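Local coordinates for xylooligosaccharide oxidase (Myceliophthora thermophila, PDB 5L6G), which oxidises the C1 hydroxyl of xylooligosaccharides and related sugars to lactones with a bicovalently bound FAD, passing the electrons to molecular oxygen to give hydrogen peroxide, at residues 366-371 with 426-431; 247-252 with 359-364; 409-414 with 434-439; 371-376 with 420-425. One frame throughout, in Å; residues are numbered along the deposited sequence.

Contact 1: 366-371 with 426-431; sequences ETANKV and FAFLDG. With XYS (alpha-D-xylopyranose), chain K; XYP (beta-D-xylopyranose), chain I.
The ring of F428 is sandwiched between two aliphatic groups. On one face V371 CG2 sits almost exactly over the centre, 3.6 Å from the ring centroid and only 8° off the normal, a textbook CH-pi contact. On the opposite face L429 CD2, from the next residue of the same helix, lies nearer the rim. At the edge, close to the ring plane, A368 CB comes to 3.5 Å from F428 CE1, while T367 CG2 arrives obliquely and more loosely. F428 reaches across because its CG is anti to the backbone N (chi1 161°), which sends the ring from the start of helix 426-437 to the end of helix 354-368. There the chain leaves the helix in a type I turn, A368 to V371, closed by V371 N to A368 O, and the turn brings the valine over the ring. W375 of the adjoining strand adds an edge-to-face partner for F428.

Each segment also carries a sugar. K370 NZ donates to O3 (2.8 Å) and O4 (3.1 Å) of the alpha-xylose, gripping two neighbouring hydroxyls, and A277 O bonds to the same sugar. On the other segment the F426 ring has C4 of a beta-xylose 3.5 Å above the centre of one face, the usual way an aromatic platform receives a pyranose, with R56 supplying a polar bond to it. Between the segments themselves the contact is wholly apolar, so it rests on the fit of methyl groups to one aromatic ring, while K370 spends its ammonium on the alpha-xylose.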
# COMPACT_ATOMS: atom_id res chain seq x y z
N GLU A 366 12.27 10.26 -23.72
CA GLU A 366 13.64 10.72 -23.89
C GLU A 366 14.55 10.39 -22.74
O GLU A 366 15.76 10.36 -22.92
CB GLU A 366 13.68 12.23 -24.15
CG GLU A 366 12.88 12.67 -25.35
CD GLU A 366 13.40 12.12 -26.66
OE1 GLU A 366 14.59 11.69 -26.74
OE2 GLU A 366 12.63 12.11 -27.62
N THR A 367 13.99 10.17 -21.56
CA THR A 367 14.80 9.86 -20.39
C THR A 367 14.51 8.44 -19.89
O THR A 367 15.40 7.58 -19.94
CB THR A 367 14.60 10.92 -19.29
OG1 THR A 367 15.02 12.20 -19.82
CG2 THR A 367 15.45 10.60 -18.06
N ALA A 368 13.28 8.20 -19.45
CA ALA A 368 12.94 6.89 -18.85
C ALA A 368 13.30 5.73 -19.78
O ALA A 368 14.00 4.81 -19.38
CB ALA A 368 11.47 6.83 -18.44
N ASN A 369 12.90 5.82 -21.04
CA ASN A 369 13.19 4.73 -21.98
C ASN A 369 14.67 4.42 -22.16
O ASN A 369 15.02 3.31 -22.52
CB ASN A 369 12.54 5.01 -23.33
CG ASN A 369 11.08 4.64 -23.36
OD1 ASN A 369 10.51 4.15 -22.38
ND2 ASN A 369 10.45 4.89 -24.50
N LYS A 370 15.53 5.38 -21.85
CA LYS A 370 16.98 5.22 -21.99
C LYS A 370 17.68 4.76 -20.73
O LYS A 370 18.86 4.41 -20.79
CB LYS A 370 17.61 6.53 -22.44
CG LYS A 370 16.91 7.19 -23.61
CD LYS A 370 16.72 6.26 -24.78
CE LYS A 370 16.06 6.99 -25.95
NZ LYS A 370 16.03 6.11 -27.15
N VAL A 371 16.97 4.74 -19.60
CA VAL A 371 17.58 4.33 -18.35
C VAL A 371 17.89 2.84 -18.38
O VAL A 371 17.02 2.02 -18.70
CB VAL A 371 16.65 4.61 -17.15
CG1 VAL A 371 17.24 4.01 -15.89
CG2 VAL A 371 16.40 6.10 -16.99
N PHE A 426 18.69 8.10 -8.24
CA PHE A 426 17.47 8.73 -7.73
C PHE A 426 16.99 9.86 -8.63
O PHE A 426 15.81 10.13 -8.68
CB PHE A 426 17.67 9.24 -6.31
CG PHE A 426 18.27 8.22 -5.41
CD1 PHE A 426 17.48 7.23 -4.87
CD2 PHE A 426 19.64 8.22 -5.14
CE1 PHE A 426 18.02 6.26 -4.05
CE2 PHE A 426 20.19 7.25 -4.33
CZ PHE A 426 19.38 6.27 -3.79
N ALA A 427 17.91 10.52 -9.32
CA ALA A 427 17.57 11.65 -10.19
C ALA A 427 16.58 11.23 -11.27
O ALA A 427 15.80 12.06 -11.76
CB ALA A 427 18.82 12.23 -10.80
N PHE A 428 16.60 9.97 -11.65
CA PHE A 428 15.68 9.47 -12.69
C PHE A 428 14.21 9.63 -12.25
O PHE A 428 13.45 10.40 -12.83
CB PHE A 428 16.03 8.03 -13.11
CG PHE A 428 14.91 7.30 -13.81
CD1 PHE A 428 14.12 7.94 -14.75
CD2 PHE A 428 14.67 5.95 -13.55
CE1 PHE A 428 13.06 7.27 -15.38
CE2 PHE A 428 13.64 5.28 -14.20
CZ PHE A 428 12.83 5.94 -15.10
N LEU A 429 13.78 8.89 -11.24
CA LEU A 429 12.41 9.07 -10.78
C LEU A 429 12.15 10.46 -10.23
O LEU A 429 11.04 10.97 -10.37
CB LEU A 429 12.01 8.01 -9.76
CG LEU A 429 12.00 6.60 -10.33
CD1 LEU A 429 11.45 5.65 -9.28
CD2 LEU A 429 11.22 6.49 -11.64
N ASP A 430 13.16 11.10 -9.61
CA ASP A 430 12.96 12.45 -9.09
C ASP A 430 12.57 13.42 -10.20
O ASP A 430 11.68 14.27 -10.02
CB ASP A 430 14.21 12.96 -8.34
CG ASP A 430 14.39 12.28 -6.98
OD1 ASP A 430 13.46 11.54 -6.58
OD2 ASP A 430 15.46 12.48 -6.34
N GLY A 431 13.26 13.31 -11.33
CA GLY A 431 13.03 14.18 -12.46
C GLY A 431 11.66 13.91 -13.06
O GLY A 431 10.97 14.83 -13.50
C1 XYS K . 13.82 0.55 -25.42
C2 XYS K . 13.60 2.05 -25.26
C3 XYS K . 14.48 2.84 -26.23
C4 XYS K . 15.92 2.44 -25.94
C5 XYS K . 16.06 0.96 -26.23
O1 XYS K . 13.29 0.17 -26.67
O2 XYS K . 12.22 2.36 -25.47
O3 XYS K . 14.27 4.26 -26.08
O4 XYS K . 16.83 3.19 -26.75
O5 XYS K . 15.22 0.21 -25.34
O1 XYP I . 17.43 5.99 0.65
C1 XYP I . 17.22 7.31 0.20
C2 XYP I . 18.57 7.94 -0.12
C3 XYP I . 18.34 9.33 -0.66
C4 XYP I . 17.45 9.23 -1.89
C5 XYP I . 16.16 8.52 -1.54
O2 XYP I . 19.43 7.99 1.03
O3 XYP I . 19.57 9.94 -1.05
O4 XYP I . 17.21 10.55 -2.36
O5 XYP I . 16.43 7.24 -0.97

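Contact 2: 247-252 with 359-364; sequences SNVVKG and RVAEYW. With NAG (2-acetamido-2-deoxy-beta-D-glucopyranose), chain F.
V249 and A361 face each other across two helices that run in broadly opposite directions, crossing at 141°, their axes 8.7 Å apart at closest approach. This helix pair, 246-261 with 354-368, belongs to the helical layer beside the eight-stranded antiparallel sheet of the substrate-binding half of this flavin oxidase. The pairing is close because A361 presents just a methyl: the CA atoms of V249 and A361 approach to 5.9 Å. V249 holds CG1 anti to its own backbone N (chi1 170°), and that branch does the touching, 3.6 Å from A361 CB. The same CG1 also meets the indole of W364 obliquely, at CE3, in a looser contact. From the next position V250 reaches in with its other branch, CG2, so the alanine methyl meets branches of two successive valines. W364 in turn packs on W253, one turn further along the partner helix, and meets W432 edge-to-face.

Away from this apolar seam, S247 and N248 face the N-acetylglucosamine, part of the N-linked glycosylation at N245. The sugar N2 gives a weak bond to S247 OG. N248 is the stronger partner, and its ND2 also donates to the backbone O of P242. Without the amide, as with an alanine here, the sugar hydroxyl and the P242 carbonyl would probably both lose this donor, and the glycan would be freer to swing. In the model, N248 ND2 stands 2.8 Å from O6 of the sugar, with an N-H...O angle of 156°.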
# COMPACT_ATOMS: atom_id res chain seq x y z
N SER A 247 3.93 12.30 -28.64
CA SER A 247 2.60 12.70 -29.09
C SER A 247 1.57 11.58 -28.84
O SER A 247 0.44 11.86 -28.44
CB SER A 247 2.58 13.17 -30.55
OG SER A 247 2.97 12.14 -31.43
N ASN A 248 1.97 10.32 -29.04
CA ASN A 248 1.08 9.20 -28.78
C ASN A 248 0.73 9.09 -27.32
O ASN A 248 -0.40 8.75 -26.99
CB ASN A 248 1.69 7.88 -29.22
CG ASN A 248 1.61 7.68 -30.73
OD1 ASN A 248 1.19 8.58 -31.46
ND2 ASN A 248 1.95 6.49 -31.19
N VAL A 249 1.69 9.37 -26.44
CA VAL A 249 1.42 9.29 -25.00
C VAL A 249 0.42 10.37 -24.63
O VAL A 249 -0.54 10.14 -23.89
CB VAL A 249 2.71 9.48 -24.16
CG1 VAL A 249 2.37 9.65 -22.69
CG2 VAL A 249 3.67 8.31 -24.36
N VAL A 250 0.67 11.58 -25.12
CA VAL A 250 -0.15 12.71 -24.74
C VAL A 250 -1.58 12.48 -25.19
O VAL A 250 -2.51 12.65 -24.43
CB VAL A 250 0.39 14.00 -25.38
CG1 VAL A 250 -0.63 15.13 -25.28
CG2 VAL A 250 1.71 14.39 -24.73
N LYS A 251 -1.75 12.12 -26.44
CA LYS A 251 -3.09 11.96 -27.01
C LYS A 251 -3.81 10.78 -26.37
O LYS A 251 -5.03 10.83 -26.12
CB LYS A 251 -2.99 11.77 -28.52
CG LYS A 251 -2.58 13.03 -29.27
CD LYS A 251 -2.22 12.74 -30.72
CE LYS A 251 -3.41 12.21 -31.50
NZ LYS A 251 -3.00 11.42 -32.70
N GLY A 252 -3.04 9.72 -26.09
CA GLY A 252 -3.60 8.50 -25.49
C GLY A 252 -4.05 8.72 -24.07
O GLY A 252 -5.16 8.37 -23.68
N ARG A 359 5.27 17.23 -20.85
CA ARG A 359 6.52 17.13 -20.11
C ARG A 359 6.75 15.70 -19.58
O ARG A 359 7.84 15.17 -19.64
CB ARG A 359 6.57 18.17 -19.00
CG ARG A 359 6.52 19.59 -19.57
CD ARG A 359 6.57 20.67 -18.50
NE ARG A 359 5.70 20.37 -17.36
CZ ARG A 359 6.06 20.34 -16.07
NH1 ARG A 359 7.31 20.64 -15.67
NH2 ARG A 359 5.16 20.05 -15.15
N VAL A 360 5.70 15.09 -19.06
CA VAL A 360 5.74 13.71 -18.56
C VAL A 360 6.05 12.74 -19.68
O VAL A 360 6.85 11.81 -19.51
CB VAL A 360 4.39 13.36 -17.87
CG1 VAL A 360 4.25 11.86 -17.60
CG2 VAL A 360 4.24 14.17 -16.58
N ALA A 361 5.42 12.95 -20.84
CA ALA A 361 5.64 12.11 -22.01
C ALA A 361 7.06 12.25 -22.54
O ALA A 361 7.70 11.26 -22.90
CB ALA A 361 4.65 12.44 -23.10
N GLU A 362 7.55 13.49 -22.61
CA GLU A 362 8.89 13.74 -23.11
C GLU A 362 9.88 13.07 -22.16
O GLU A 362 10.84 12.46 -22.59
CB GLU A 362 9.19 15.24 -23.25
CG GLU A 362 8.43 15.85 -24.42
CD GLU A 362 8.75 17.32 -24.68
OE1 GLU A 362 9.85 17.79 -24.28
OE2 GLU A 362 7.90 18.00 -25.31
N TYR A 363 9.62 13.16 -20.88
CA TYR A 363 10.50 12.51 -19.92
C TYR A 363 10.50 10.99 -20.13
O TYR A 363 11.54 10.33 -20.05
CB TYR A 363 10.06 12.83 -18.50
CG TYR A 363 11.17 12.61 -17.52
CD1 TYR A 363 12.06 13.62 -17.23
CD2 TYR A 363 11.35 11.37 -16.90
CE1 TYR A 363 13.10 13.43 -16.32
CE2 TYR A 363 12.38 11.16 -16.00
CZ TYR A 363 13.26 12.20 -15.71
OH TYR A 363 14.28 12.02 -14.79
N TRP A 364 9.31 10.45 -20.39
CA TRP A 364 9.12 9.01 -20.59
C TRP A 364 9.96 8.55 -21.76
O TRP A 364 10.77 7.63 -21.64
CB TRP A 364 7.64 8.73 -20.85
CG TRP A 364 7.19 7.30 -20.83
CD1 TRP A 364 7.84 6.19 -21.31
CD2 TRP A 364 5.92 6.84 -20.37
NE1 TRP A 364 7.06 5.07 -21.13
CE2 TRP A 364 5.87 5.44 -20.57
CE3 TRP A 364 4.82 7.48 -19.79
CZ2 TRP A 364 4.77 4.67 -20.20
CZ3 TRP A 364 3.72 6.72 -19.42
CH2 TRP A 364 3.71 5.33 -19.64
C1 NAG F . 4.33 9.04 -33.30
C2 NAG F . 4.49 10.01 -34.48
C3 NAG F . 3.32 9.92 -35.44
C4 NAG F . 3.09 8.48 -35.84
C5 NAG F . 2.91 7.63 -34.57
C6 NAG F . 2.74 6.16 -34.90
C7 NAG F . 5.71 12.08 -34.01
C8 NAG F . 5.60 13.52 -33.60
N2 NAG F . 4.56 11.40 -34.09
O3 NAG F . 3.61 10.74 -36.55
O4 NAG F . 1.93 8.42 -36.62
O5 NAG F . 4.06 7.74 -33.76
O6 NAG F . 2.32 5.48 -33.74
O7 NAG F . 6.82 11.59 -34.24

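Contact 3: 409-414 with 434-439; sequences FLYELY and HAFTGG. With XYP (beta-D-xylopyranose), chain H.
Y411 and F436 both turn CG anti to the carbonyl carbon, with chi1 of -55° and -66°, and from a strand and a helix their rings swing into the space between the two backbones. The CA atoms remain 11.2 Å apart, so it is the rings that bridge the gap. Their closest carbons are Y411 CE2 and F436 CE2, at 3.4 Å; F436 CZ lies a little further from the same tyrosine carbon. The planes stand at 75° with centroids 5.0 Å apart, an oblique aromatic pair. F436 CE2 also comes to 3.7 Å from Y411 OH, but that hydroxyl finds its polar partner in T349 OG1 of the adjacent strand, which ties the phenol end down while its ring carbons pack on the phenylalanine.

The next residue of the strand points to the other side of the sheet. E412, a substrate-binding residue, extends its chain toward the beta-xylose, whose O1 donates to OE1, although the placing of that oxygen is doubtful. Its OE2 is hydrogen-bonded to Y96 OH, and T154, R272 and Y451 also bond to this sugar. One face of strand 409-417 thus serves the active site, while the other receives the helices. There F436 of helix 426-437 lies on L347 of strand 341-349, and W253 of helix 246-261 touches both Y411 and F436, closing the aromatic cluster between helices and sheet.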
# COMPACT_ATOMS: atom_id res chain seq x y z
N PHE A 409 -5.90 9.64 -10.45
CA PHE A 409 -4.87 8.66 -10.78
C PHE A 409 -3.96 8.46 -9.58
O PHE A 409 -3.59 9.41 -8.90
CB PHE A 409 -3.96 9.11 -11.93
CG PHE A 409 -4.65 9.22 -13.25
CD1 PHE A 409 -5.33 8.14 -13.78
CD2 PHE A 409 -4.61 10.40 -13.97
CE1 PHE A 409 -5.95 8.22 -15.00
CE2 PHE A 409 -5.25 10.50 -15.18
CZ PHE A 409 -5.91 9.41 -15.71
N LEU A 410 -3.60 7.20 -9.38
CA LEU A 410 -2.56 6.80 -8.45
C LEU A 410 -1.42 6.17 -9.23
O LEU A 410 -1.61 5.37 -10.16
CB LEU A 410 -3.13 5.79 -7.46
CG LEU A 410 -2.21 5.05 -6.52
CD1 LEU A 410 -1.59 6.05 -5.57
CD2 LEU A 410 -2.99 3.96 -5.77
N TYR A 411 -0.20 6.51 -8.83
CA TYR A 411 0.97 6.11 -9.57
C TYR A 411 1.97 5.40 -8.68
O TYR A 411 2.19 5.81 -7.53
CB TYR A 411 1.69 7.31 -10.13
CG TYR A 411 0.90 8.26 -11.00
CD1 TYR A 411 -0.05 9.12 -10.45
CD2 TYR A 411 1.14 8.35 -12.35
CE1 TYR A 411 -0.73 10.05 -11.20
CE2 TYR A 411 0.47 9.27 -13.14
CZ TYR A 411 -0.46 10.12 -12.56
OH TYR A 411 -1.14 11.04 -13.32
N GLU A 412 2.60 4.38 -9.25
CA GLU A 412 3.77 3.77 -8.68
C GLU A 412 4.88 3.91 -9.72
O GLU A 412 4.70 3.52 -10.87
CB GLU A 412 3.57 2.29 -8.38
CG GLU A 412 4.75 1.68 -7.63
CD GLU A 412 4.59 0.19 -7.37
OE1 GLU A 412 3.64 -0.44 -7.90
OE2 GLU A 412 5.46 -0.35 -6.64
N LEU A 413 6.01 4.48 -9.30
CA LEU A 413 7.20 4.58 -10.13
C LEU A 413 8.28 3.76 -9.46
O LEU A 413 8.56 3.94 -8.29
CB LEU A 413 7.66 6.03 -10.33
CG LEU A 413 6.72 7.06 -10.97
CD1 LEU A 413 5.71 7.60 -9.98
CD2 LEU A 413 7.50 8.22 -11.57
N TYR A 414 8.89 2.86 -10.21
CA TYR A 414 9.72 1.81 -9.62
C TYR A 414 10.97 1.66 -10.44
O TYR A 414 10.91 1.50 -11.65
CB TYR A 414 8.94 0.51 -9.60
CG TYR A 414 9.36 -0.53 -8.60
CD1 TYR A 414 8.78 -0.58 -7.34
CD2 TYR A 414 10.28 -1.52 -8.92
CE1 TYR A 414 9.14 -1.55 -6.41
CE2 TYR A 414 10.64 -2.50 -8.00
CZ TYR A 414 10.04 -2.50 -6.75
OH TYR A 414 10.34 -3.47 -5.83
N HIS A 434 9.01 15.55 -10.92
CA HIS A 434 9.07 16.99 -11.21
C HIS A 434 8.29 17.38 -12.48
O HIS A 434 7.70 18.44 -12.53
CB HIS A 434 10.51 17.44 -11.35
CG HIS A 434 10.67 18.93 -11.38
ND1 HIS A 434 10.72 19.69 -10.23
CD2 HIS A 434 10.84 19.79 -12.41
CE1 HIS A 434 10.89 20.96 -10.55
NE2 HIS A 434 10.97 21.05 -11.87
N ALA A 435 8.29 16.51 -13.49
CA ALA A 435 7.53 16.77 -14.71
C ALA A 435 6.03 16.86 -14.43
O ALA A 435 5.31 17.58 -15.13
CB ALA A 435 7.80 15.70 -15.77
N PHE A 436 5.55 16.14 -13.42
CA PHE A 436 4.14 16.25 -13.01
C PHE A 436 3.93 17.48 -12.15
O PHE A 436 3.05 18.32 -12.41
CB PHE A 436 3.67 15.02 -12.21
CG PHE A 436 3.62 13.72 -12.97
CD1 PHE A 436 4.76 12.94 -13.15
CD2 PHE A 436 2.40 13.21 -13.44
CE1 PHE A 436 4.70 11.73 -13.78
CE2 PHE A 436 2.34 11.99 -14.08
CZ PHE A 436 3.48 11.25 -14.26
N THR A 437 4.73 17.60 -11.09
CA THR A 437 4.41 18.54 -10.02
C THR A 437 4.68 19.99 -10.41
O THR A 437 4.09 20.89 -9.83
CB THR A 437 5.13 18.19 -8.70
OG1 THR A 437 6.54 18.21 -8.90
CG2 THR A 437 4.70 16.80 -8.20
N GLY A 438 5.54 20.21 -11.40
CA GLY A 438 5.82 21.54 -11.92
C GLY A 438 4.57 22.23 -12.47
O GLY A 438 4.48 23.46 -12.46
N GLY A 439 3.60 21.44 -12.94
CA GLY A 439 2.42 21.98 -13.56
C GLY A 439 1.13 21.76 -12.79
O GLY A 439 0.07 22.01 -13.34
O1 XYP H . 1.12 -1.67 -7.26
C1 XYP H . 1.87 -2.88 -7.10
C2 XYP H . 1.63 -3.78 -8.31
C3 XYP H . 2.55 -4.99 -8.29
C4 XYP H . 4.00 -4.54 -8.12
C5 XYP H . 4.15 -3.62 -6.90
O2 XYP H . 0.26 -4.21 -8.28
O3 XYP H . 2.35 -5.80 -9.47
O4 XYP H . 4.84 -5.68 -7.90
O5 XYP H . 3.23 -2.53 -6.95

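Contact 4: 371-376 with 420-425; sequences VRRSWY and PYPDDG. With XYP (beta-D-xylopyranose), chain H.
R373 fills most of this contact, its side chain running against P422 and G425 of the loop that leads into helix 426-437. The chain bends at chi3 (-64°), turning the guanidinium so that P422 CG lies over one face, 3.6 Å from NH1. V371 CG1, from R373's own segment, covers the opposite face, over its centre, so the group is held between proline and valine. NH2 passes G425 O at 3.5 Å, too poorly angled to bond, and NE runs near the ring of Y421, whose plane is turned 67° from the guanidinium. The charge is met by D415, which forms a salt bridge with R373 NE, while its other oxygen, OD2, is hydrogen-bonded to Y421 OH. A water bridges R373 and D424: it accepts from NH1 (3.0 Å) and donates to OD2 (2.7 Å). With a leucine in its place, D415 would probably lose its cationic mate, and the water would lose the donor joining it to this side. G425 closes the type I turn from P422, with its N bonded to P422 O. This loop-to-strand junction lies at the start of 374-381, an inner strand of the antiparallel sheet that carries Y376 into the xylose pocket.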
# COMPACT_ATOMS: atom_id res chain seq x y z
N VAL A 371 16.97 4.74 -19.60
CA VAL A 371 17.58 4.33 -18.35
C VAL A 371 17.89 2.84 -18.38
O VAL A 371 17.02 2.02 -18.70
CB VAL A 371 16.65 4.61 -17.15
CG1 VAL A 371 17.24 4.01 -15.89
CG2 VAL A 371 16.40 6.10 -16.99
N ARG A 372 19.13 2.50 -18.05
CA ARG A 372 19.63 1.14 -18.27
C ARG A 372 19.41 0.25 -17.03
O ARG A 372 20.27 -0.56 -16.67
CB ARG A 372 21.10 1.18 -18.71
CG ARG A 372 21.28 1.93 -20.01
CD ARG A 372 22.74 2.20 -20.35
NE ARG A 372 22.81 3.11 -21.48
CZ ARG A 372 23.16 2.80 -22.73
NH1 ARG A 372 23.51 1.55 -23.08
NH2 ARG A 372 23.16 3.77 -23.65
N ARG A 373 18.24 0.40 -16.44
CA ARG A 373 17.78 -0.42 -15.34
C ARG A 373 16.33 -0.81 -15.54
O ARG A 373 15.61 -0.18 -16.31
CB ARG A 373 17.89 0.36 -14.03
CG ARG A 373 19.31 0.76 -13.68
CD ARG A 373 19.33 1.38 -12.29
NE ARG A 373 18.56 2.62 -12.19
CZ ARG A 373 19.00 3.83 -12.53
NH1 ARG A 373 20.23 4.00 -13.06
NH2 ARG A 373 18.21 4.90 -12.37
N SER A 374 15.90 -1.84 -14.83
CA SER A 374 14.51 -2.32 -14.88
C SER A 374 13.54 -1.41 -14.13
O SER A 374 13.26 -1.62 -12.93
CB SER A 374 14.42 -3.72 -14.27
OG SER A 374 15.19 -4.64 -14.99
N TRP A 375 12.94 -0.47 -14.84
CA TRP A 375 11.99 0.42 -14.24
C TRP A 375 10.58 0.14 -14.78
O TRP A 375 10.43 -0.48 -15.83
CB TRP A 375 12.39 1.87 -14.49
CG TRP A 375 12.35 2.24 -15.93
CD1 TRP A 375 13.38 2.19 -16.82
CD2 TRP A 375 11.21 2.68 -16.67
NE1 TRP A 375 12.96 2.58 -18.05
CE2 TRP A 375 11.63 2.89 -17.99
CE3 TRP A 375 9.87 2.93 -16.33
CZ2 TRP A 375 10.76 3.34 -18.98
CZ3 TRP A 375 9.02 3.36 -17.30
CH2 TRP A 375 9.46 3.58 -18.61
N TYR A 376 9.57 0.53 -14.01
CA TYR A 376 8.20 0.56 -14.53
C TYR A 376 7.44 1.72 -13.92
O TYR A 376 7.86 2.29 -12.90
CB TYR A 376 7.44 -0.76 -14.30
CG TYR A 376 7.16 -1.17 -12.86
CD1 TYR A 376 6.12 -0.58 -12.13
CD2 TYR A 376 7.90 -2.17 -12.24
CE1 TYR A 376 5.84 -0.96 -10.82
CE2 TYR A 376 7.62 -2.56 -10.93
CZ TYR A 376 6.59 -1.94 -10.23
OH TYR A 376 6.30 -2.29 -8.92
N PRO A 420 23.95 -3.58 -7.11
CA PRO A 420 23.78 -2.44 -6.25
C PRO A 420 23.08 -1.28 -6.96
O PRO A 420 23.29 -1.03 -8.15
CB PRO A 420 25.21 -2.10 -5.79
CG PRO A 420 26.11 -2.76 -6.75
CD PRO A 420 25.36 -3.92 -7.35
N TYR A 421 22.24 -0.58 -6.22
CA TYR A 421 21.52 0.55 -6.78
C TYR A 421 22.53 1.70 -6.89
O TYR A 421 23.25 1.99 -5.94
CB TYR A 421 20.34 0.93 -5.90
CG TYR A 421 19.51 1.98 -6.56
CD1 TYR A 421 18.56 1.64 -7.52
CD2 TYR A 421 19.70 3.31 -6.27
CE1 TYR A 421 17.81 2.60 -8.16
CE2 TYR A 421 18.96 4.29 -6.88
CZ TYR A 421 18.04 3.93 -7.85
OH TYR A 421 17.33 4.92 -8.45
N PRO A 422 22.61 2.34 -8.06
CA PRO A 422 23.59 3.43 -8.23
C PRO A 422 23.19 4.69 -7.47
O PRO A 422 22.03 5.04 -7.43
CB PRO A 422 23.55 3.68 -9.73
CG PRO A 422 22.15 3.32 -10.11
CD PRO A 422 21.78 2.15 -9.26
N ASP A 423 24.16 5.38 -6.87
CA ASP A 423 23.83 6.49 -5.99
C ASP A 423 23.38 7.75 -6.71
O ASP A 423 22.80 8.65 -6.08
CB ASP A 423 25.01 6.76 -5.04
CG ASP A 423 25.34 5.55 -4.24
OD1 ASP A 423 24.59 5.26 -3.29
OD2 ASP A 423 26.29 4.82 -4.61
N ASP A 424 23.61 7.78 -8.02
CA ASP A 424 23.09 8.84 -8.87
C ASP A 424 21.72 8.48 -9.44
O ASP A 424 21.15 9.28 -10.20
CB ASP A 424 24.06 9.08 -10.02
CG ASP A 424 24.19 7.89 -10.95
OD1 ASP A 424 24.57 6.78 -10.54
OD2 ASP A 424 23.89 8.06 -12.12
N GLY A 425 21.21 7.30 -9.11
CA GLY A 425 20.01 6.78 -9.75
C GLY A 425 18.74 7.53 -9.42
O GLY A 425 17.81 7.59 -10.23
O1 XYP H . 1.12 -1.67 -7.26
C1 XYP H . 1.87 -2.88 -7.10
C2 XYP H . 1.63 -3.78 -8.31
C3 XYP H . 2.55 -4.99 -8.29
C4 XYP H . 4.00 -4.54 -8.12
C5 XYP H . 4.15 -3.62 -6.90
O2 XYP H . 0.26 -4.21 -8.28
O3 XYP H . 2.35 -5.80 -9.47
O4 XYP H . 4.84 -5.68 -7.90
O5 XYP H . 3.23 -2.53 -6.95
O HOH W 1 22.06 6.32 -13.19

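Contacts 1, 2 and 3 lie on the same side of the chain's centre, and the four lie among the helices and loops packed on the eight-stranded antiparallel sheet. Contact 2 closes first along the chain; contact 4 is nested within the loop that contact 1 closes, and contact 3 crosses both. Contacts 1 and 4 are nearest, with centres 9 Å apart and V371 in common, while contacts 2 and 4 are 21 Å apart. Contacts 1 and 2 share helix 354-368, joined by Y363 OH to F428 O (2.7 Å); contacts 1 and 3 share helix 426-437. Contacts 3 and 4 reach neighbouring strands, 409-417 and 374-381, so helix and loop contacts lie along the strands that carry E412 and Y376 to the active-site xylose.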